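Local coordinates for protein prenylcyclase (Actinoplanes teichomyceticus, PDB 6IJ1) that probably acts as a prenyl cyclase or prenyltransferase on isoprenoid substrates, in a mostly helical barrel-like fold, at residues A[43-48]-A[69-74]; A[179-184]-A[216-221]. One frame throughout, in Å; residues are numbered along the deposited sequence.

Interaction 1 and interaction 2 lie on opposite sides of the centre of a mostly helical chain, their centres 30 Å apart and their nearest atoms about 15 Å. They come in series: 43-48 and 69-74 join the consecutive helices 42-52 and 58-71, and 179-184 and 216-221 later join helices 173-182 and 216-229, with helix 198-209 between them in sequence. The two share no helix. A common device recurs: Leu71 O and Leu180 O each accept a hydrogen bond from the indole NE1 of a tryptophan ten residues on, Trp81 and Trp190. The arrangement is consistent with an alpha/alpha barrel in which a tryptophan indole ties back to the end of an outer helix each time.

Interaction 1 of 2, residues A[43-48]-A[69-74]; sequences WITAYV and DLLVPE
Leu71 pushes its CD1 methyl against the backbone and side chain of Ala46, 3.9 Å from Ala46 CA and equally far from Ala46 CB. Next to this spot the CG2 methyl of Thr45 lies 4.1 Å from Leu71 CG, and the two side chains run past each other in opposite directions rather than meeting end on. OG1 of Thr45 lies beside the backbone N (chi1 -67°), which puts CG2 anti to it and against the leucine and leaves OG1 within hydrogen-bonding reach of the carbonyls of Trp31 and Asp41, which must share its one proton. The threonine thus shows an apolar face to the contact while its hydroxyl is satisfied by carbonyls preceding the helix. The pairing joins two helices consecutive in the chain, 42-52 and the end of 58-71, consistent with an inner and an outer helix of an alpha/alpha barrel; helix 91-104 packs against the same patch, with Leu100 on Leu71 and Val97 and Trp96 on Ala46. Away from this buried patch the packing thins quickly. Leu70 directs its CB toward the helix but its CD1 comes no nearer than 5.3 Å to Thr45 CG2, and Asp69, on the exposed flank, turns instead to a salt bridge with Arg106.

Interaction 2 of 2, residues A[179-184]-A[216-221]; sequences GLLRAQ and EPARAA
Gln184 and Ala218 supply the polar part of the contact. The amide NE2 of Gln184 donates to Ala218 O at 3.0 Å, fairly straight at 155°, meeting the carbonyl from an oblique direction (124° at the oxygen) and somewhat out of its plane. The same nitrogen also gives a hydrogen bond to Gly188 O, so it serves two backbone carbonyls. The side chain gets there by leaving with CG anti to the backbone N and staying extended beyond it. Close packing accompanies the bond: Gln184 OE1 sits 3.2 Å from Ala218 CB and 3.4 Å from Ala218 CA, and Ala221 CB borders the amide 4.0 Å from Gln184 NE2. The apolar part is small, Leu181 CD2 resting on Ala218 CB at 3.6 Å. Around it, Trp190 touches both Gln184 and Ala218, and its indole is hydrogen-bonded to Leu180 O. The spacing of Gln184, Gly188 and Trp190 is consistent with the QW motif of triterpene cyclases, which ties outer barrel helices together. With two carbonyls on NE2, the amide should be held in one flip state, since OE1 could not donate to either carbonyl, and a single side chain links its own turn to the start of helix 216-229.

Interaction 1 of 2, residues A[43-48]-A[69-74]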
loop_
_atom_site.group_PDB
_atom_site.type_symbol
_atom_site.label_atom_id
_atom_site.label_comp_id
_atom_site.label_asym_id
_atom_site.label_seq_id
_atom_site.Cartn_x
_atom_site.Cartn_y
_atom_site.Cartn_z
ATOM N N TRP A 43 2.432 -10.508 -1.397
ATOM C CA TRP A 43 2.074 -9.102 -1.232
ATOM C C TRP A 43 1.795 -8.458 -2.579
ATOM O O TRP A 43 0.723 -7.876 -2.812
ATOM C CB TRP A 43 3.186 -8.385 -0.469
ATOM C CG TRP A 43 3.105 -6.883 -0.591
ATOM C CD1 TRP A 43 1.973 -6.071 -0.509
ATOM C CD2 TRP A 43 4.208 -5.988 -0.803
ATOM N NE1 TRP A 43 2.338 -4.744 -0.645
ATOM C CE2 TRP A 43 3.701 -4.681 -0.828
ATOM C CE3 TRP A 43 5.588 -6.190 -0.983
ATOM C CZ2 TRP A 43 4.517 -3.544 -1.031
ATOM C CZ3 TRP A 43 6.410 -5.063 -1.155
ATOM C CH2 TRP A 43 5.876 -3.757 -1.208
ATOM N N ILE A 44 2.750 -8.555 -3.519
ATOM C CA ILE A 44 2.585 -7.854 -4.791
ATOM C C ILE A 44 1.455 -8.447 -5.615
ATOM O O ILE A 44 0.731 -7.712 -6.288
ATOM C CB ILE A 44 3.932 -7.881 -5.562
ATOM C CG1 ILE A 44 4.938 -7.004 -4.808
ATOM C CG2 ILE A 44 3.807 -7.411 -7.006
ATOM C CD1 ILE A 44 4.550 -5.478 -4.753
ATOM N N THR A 45 1.307 -9.784 -5.615
ATOM C CA THR A 45 0.188 -10.384 -6.327
ATOM C C THR A 45 -1.142 -9.856 -5.805
ATOM O O THR A 45 -2.016 -9.514 -6.599
ATOM C CB THR A 45 0.280 -11.908 -6.169
ATOM O OG1 THR A 45 1.443 -12.391 -6.875
ATOM C CG2 THR A 45 -0.943 -12.604 -6.755
ATOM N N ALA A 46 -1.303 -9.849 -4.476
ATOM C CA ALA A 46 -2.539 -9.328 -3.885
ATOM C C ALA A 46 -2.747 -7.858 -4.250
ATOM O O ALA A 46 -3.861 -7.437 -4.573
ATOM C CB ALA A 46 -2.522 -9.496 -2.383
ATOM N N TYR A 47 -1.677 -7.051 -4.191
ATOM C CA TYR A 47 -1.820 -5.616 -4.416
ATOM C C TYR A 47 -2.213 -5.332 -5.872
ATOM O O TYR A 47 -3.116 -4.532 -6.151
ATOM C CB TYR A 47 -0.463 -4.970 -4.075
ATOM C CG TYR A 47 -0.474 -3.444 -4.158
ATOM C CD1 TYR A 47 -0.976 -2.732 -3.083
ATOM C CD2 TYR A 47 -0.019 -2.766 -5.290
ATOM C CE1 TYR A 47 -1.045 -1.356 -3.128
ATOM C CE2 TYR A 47 -0.026 -1.376 -5.321
ATOM C CZ TYR A 47 -0.523 -0.691 -4.226
ATOM O OH TYR A 47 -0.560 0.702 -4.205
ATOM N N VAL A 48 -1.531 -5.964 -6.816
ATOM C CA VAL A 48 -1.852 -5.750 -8.235
ATOM C C VAL A 48 -3.258 -6.255 -8.555
ATOM O O VAL A 48 -4.036 -5.568 -9.217
ATOM C CB VAL A 48 -0.795 -6.449 -9.118
ATOM C CG1 VAL A 48 -1.208 -6.458 -10.585
ATOM C CG2 VAL A 48 0.616 -5.745 -8.904
ATOM N N ASP A 69 -7.436 -17.000 -6.467
ATOM C CA ASP A 69 -7.357 -18.464 -6.364
ATOM C C ASP A 69 -5.959 -18.952 -6.041
ATOM O O ASP A 69 -5.803 -19.916 -5.294
ATOM C CB ASP A 69 -7.797 -19.122 -7.666
ATOM C CG ASP A 69 -9.251 -18.987 -7.917
ATOM O OD1 ASP A 69 -9.984 -18.869 -6.910
ATOM O OD2 ASP A 69 -9.641 -18.987 -9.109
ATOM N N LEU A 70 -4.910 -18.286 -6.583
ATOM C CA LEU A 70 -3.538 -18.672 -6.261
ATOM C C LEU A 70 -3.161 -18.365 -4.819
ATOM O O LEU A 70 -2.334 -19.062 -4.213
ATOM C CB LEU A 70 -2.543 -17.926 -7.176
ATOM C CG LEU A 70 -2.548 -18.176 -8.671
ATOM C CD1 LEU A 70 -1.613 -17.190 -9.287
ATOM C CD2 LEU A 70 -2.088 -19.614 -9.007
ATOM N N LEU A 71 -3.715 -17.276 -4.261
ATOM C CA LEU A 71 -3.294 -16.851 -2.953
ATOM C C LEU A 71 -3.887 -17.697 -1.840
ATOM O O LEU A 71 -3.292 -17.815 -0.776
ATOM C CB LEU A 71 -3.701 -15.392 -2.757
ATOM C CG LEU A 71 -2.810 -14.383 -3.515
ATOM C CD1 LEU A 71 -3.584 -13.099 -3.599
ATOM C CD2 LEU A 71 -1.451 -14.229 -2.728
ATOM N N VAL A 72 -5.119 -18.187 -2.010
ATOM C CA VAL A 72 -5.754 -18.895 -0.890
ATOM C C VAL A 72 -4.890 -20.042 -0.378
ATOM O O VAL A 72 -4.644 -20.109 0.847
ATOM C CB VAL A 72 -7.169 -19.347 -1.288
ATOM C CG1 VAL A 72 -7.755 -20.289 -0.206
ATOM C CG2 VAL A 72 -8.110 -18.141 -1.452
ATOM N N PRO A 73 -4.382 -20.964 -1.215
ATOM C CA PRO A 73 -3.554 -22.059 -0.668
ATOM C C PRO A 73 -2.221 -21.633 -0.099
ATOM O O PRO A 73 -1.552 -22.445 0.585
ATOM C CB PRO A 73 -3.365 -22.983 -1.863
ATOM C CG PRO A 73 -3.741 -22.242 -3.050
ATOM C CD PRO A 73 -4.663 -21.147 -2.642
ATOM N N GLU A 74 -1.766 -20.420 -0.375
ATOM C CA GLU A 74 -0.516 -19.936 0.208
ATOM C C GLU A 74 -0.645 -19.426 1.634
ATOM O O GLU A 74 0.364 -19.121 2.281
ATOM C CB GLU A 74 0.068 -18.812 -0.652
ATOM C CG GLU A 74 0.318 -19.206 -2.066
ATOM C CD GLU A 74 1.290 -20.363 -2.159
ATOM O OE1 GLU A 74 2.245 -20.381 -1.352
ATOM O OE2 GLU A 74 1.071 -21.257 -2.994
#

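Interaction 2 of 2, residues A[179-184]-A[216-221]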
loop_
_atom_site.group_PDB
_atom_site.type_symbol
_atom_site.label_atom_id
_atom_site.label_comp_id
_atom_site.label_asym_id
_atom_site.label_seq_id
_atom_site.Cartn_x
_atom_site.Cartn_y
_atom_site.Cartn_z
ATOM N N GLY A 179 -7.633 4.677 16.747
ATOM C CA GLY A 179 -6.195 4.838 16.814
ATOM C C GLY A 179 -5.681 5.514 15.555
ATOM O O GLY A 179 -4.818 6.401 15.628
ATOM N N LEU A 180 -6.243 5.142 14.413
ATOM C CA LEU A 180 -5.841 5.786 13.154
ATOM C C LEU A 180 -6.176 7.269 13.174
ATOM O O LEU A 180 -5.321 8.120 12.857
ATOM C CB LEU A 180 -6.523 5.091 11.990
ATOM C CG LEU A 180 -6.235 5.635 10.592
ATOM C CD1 LEU A 180 -4.669 5.540 10.280
ATOM C CD2 LEU A 180 -6.992 4.876 9.533
ATOM N N LEU A 181 -7.394 7.622 13.623
ATOM C CA LEU A 181 -7.773 9.031 13.686
ATOM C C LEU A 181 -6.855 9.818 14.611
ATOM O O LEU A 181 -6.471 10.943 14.272
ATOM C CB LEU A 181 -9.222 9.161 14.176
ATOM C CG LEU A 181 -10.228 8.658 13.141
ATOM C CD1 LEU A 181 -11.627 8.641 13.822
ATOM C CD2 LEU A 181 -10.335 9.562 11.893
ATOM N N ARG A 182 -6.441 9.223 15.758
ATOM C CA ARG A 182 -5.565 9.945 16.668
ATOM C C ARG A 182 -4.165 10.158 16.076
ATOM O O ARG A 182 -3.443 11.085 16.492
ATOM C CB ARG A 182 -5.428 9.191 18.000
ATOM C CG ARG A 182 -6.641 9.430 18.923
ATOM C CD ARG A 182 -6.363 8.860 20.335
ATOM N NE ARG A 182 -6.219 7.412 20.293
ATOM C CZ ARG A 182 -7.239 6.558 20.386
ATOM N NH1 ARG A 182 -8.477 7.003 20.560
ATOM N NH2 ARG A 182 -7.011 5.254 20.322
ATOM N N ALA A 183 -3.773 9.361 15.073
ATOM C CA ALA A 183 -2.454 9.519 14.474
ATOM C C ALA A 183 -2.402 10.586 13.368
ATOM O O ALA A 183 -1.307 10.864 12.831
ATOM C CB ALA A 183 -2.008 8.163 13.933
ATOM N N GLN A 184 -3.521 11.170 12.973
ATOM C CA GLN A 184 -3.490 12.203 11.943
ATOM C C GLN A 184 -2.762 13.430 12.470
ATOM O O GLN A 184 -2.969 13.837 13.609
ATOM C CB GLN A 184 -4.916 12.607 11.521
ATOM C CG GLN A 184 -4.946 13.484 10.305
ATOM C CD GLN A 184 -6.358 13.850 9.871
ATOM O OE1 GLN A 184 -7.321 13.749 10.689
ATOM N NE2 GLN A 184 -6.515 14.236 8.615
ATOM N N GLU A 216 -15.563 12.056 8.558
ATOM C CA GLU A 216 -15.552 13.099 7.538
ATOM C C GLU A 216 -14.621 14.273 7.886
ATOM O O GLU A 216 -13.937 14.773 6.970
ATOM C CB GLU A 216 -16.982 13.637 7.260
ATOM C CG GLU A 216 -17.951 12.535 6.918
ATOM C CD GLU A 216 -18.640 11.902 8.162
ATOM O OE1 GLU A 216 -18.107 12.064 9.304
ATOM O OE2 GLU A 216 -19.713 11.240 7.982
ATOM N N PRO A 217 -14.528 14.774 9.129
ATOM C CA PRO A 217 -13.587 15.860 9.399
ATOM C C PRO A 217 -12.145 15.468 9.035
ATOM O O PRO A 217 -11.469 16.241 8.420
ATOM C CB PRO A 217 -13.776 16.096 10.900
ATOM C CG PRO A 217 -15.199 15.643 11.144
ATOM C CD PRO A 217 -15.366 14.424 10.268
ATOM N N ALA A 218 -11.719 14.275 9.443
ATOM C CA ALA A 218 -10.347 13.818 9.131
ATOM C C ALA A 218 -10.145 13.758 7.615
ATOM O O ALA A 218 -9.093 14.185 7.152
ATOM C CB ALA A 218 -10.094 12.478 9.770
ATOM N N ARG A 219 -11.130 13.239 6.888
ATOM C CA ARG A 219 -11.004 13.117 5.414
ATOM C C ARG A 219 -10.963 14.496 4.756
ATOM O O ARG A 219 -10.198 14.663 3.821
ATOM C CB ARG A 219 -12.116 12.230 4.855
ATOM C CG ARG A 219 -11.909 10.761 5.183
ATOM C CD ARG A 219 -12.985 9.895 4.586
ATOM N NE ARG A 219 -14.182 9.916 5.397
ATOM C CZ ARG A 219 -15.399 9.989 4.899
ATOM N NH1 ARG A 219 -15.566 10.332 3.636
ATOM N NH2 ARG A 219 -16.434 9.695 5.655
ATOM N N ALA A 220 -11.769 15.438 5.236
ATOM C CA ALA A 220 -11.771 16.795 4.646
ATOM C C ALA A 220 -10.420 17.475 4.881
ATOM O O ALA A 220 -9.964 18.176 3.987
ATOM C CB ALA A 220 -12.899 17.607 5.230
ATOM N N ALA A 221 -9.835 17.290 6.064
ATOM C CA ALA A 221 -8.532 17.911 6.389
ATOM C C ALA A 221 -7.437 17.282 5.522
ATOM O O ALA A 221 -6.590 18.014 5.022
ATOM C CB ALA A 221 -8.230 17.747 7.854
#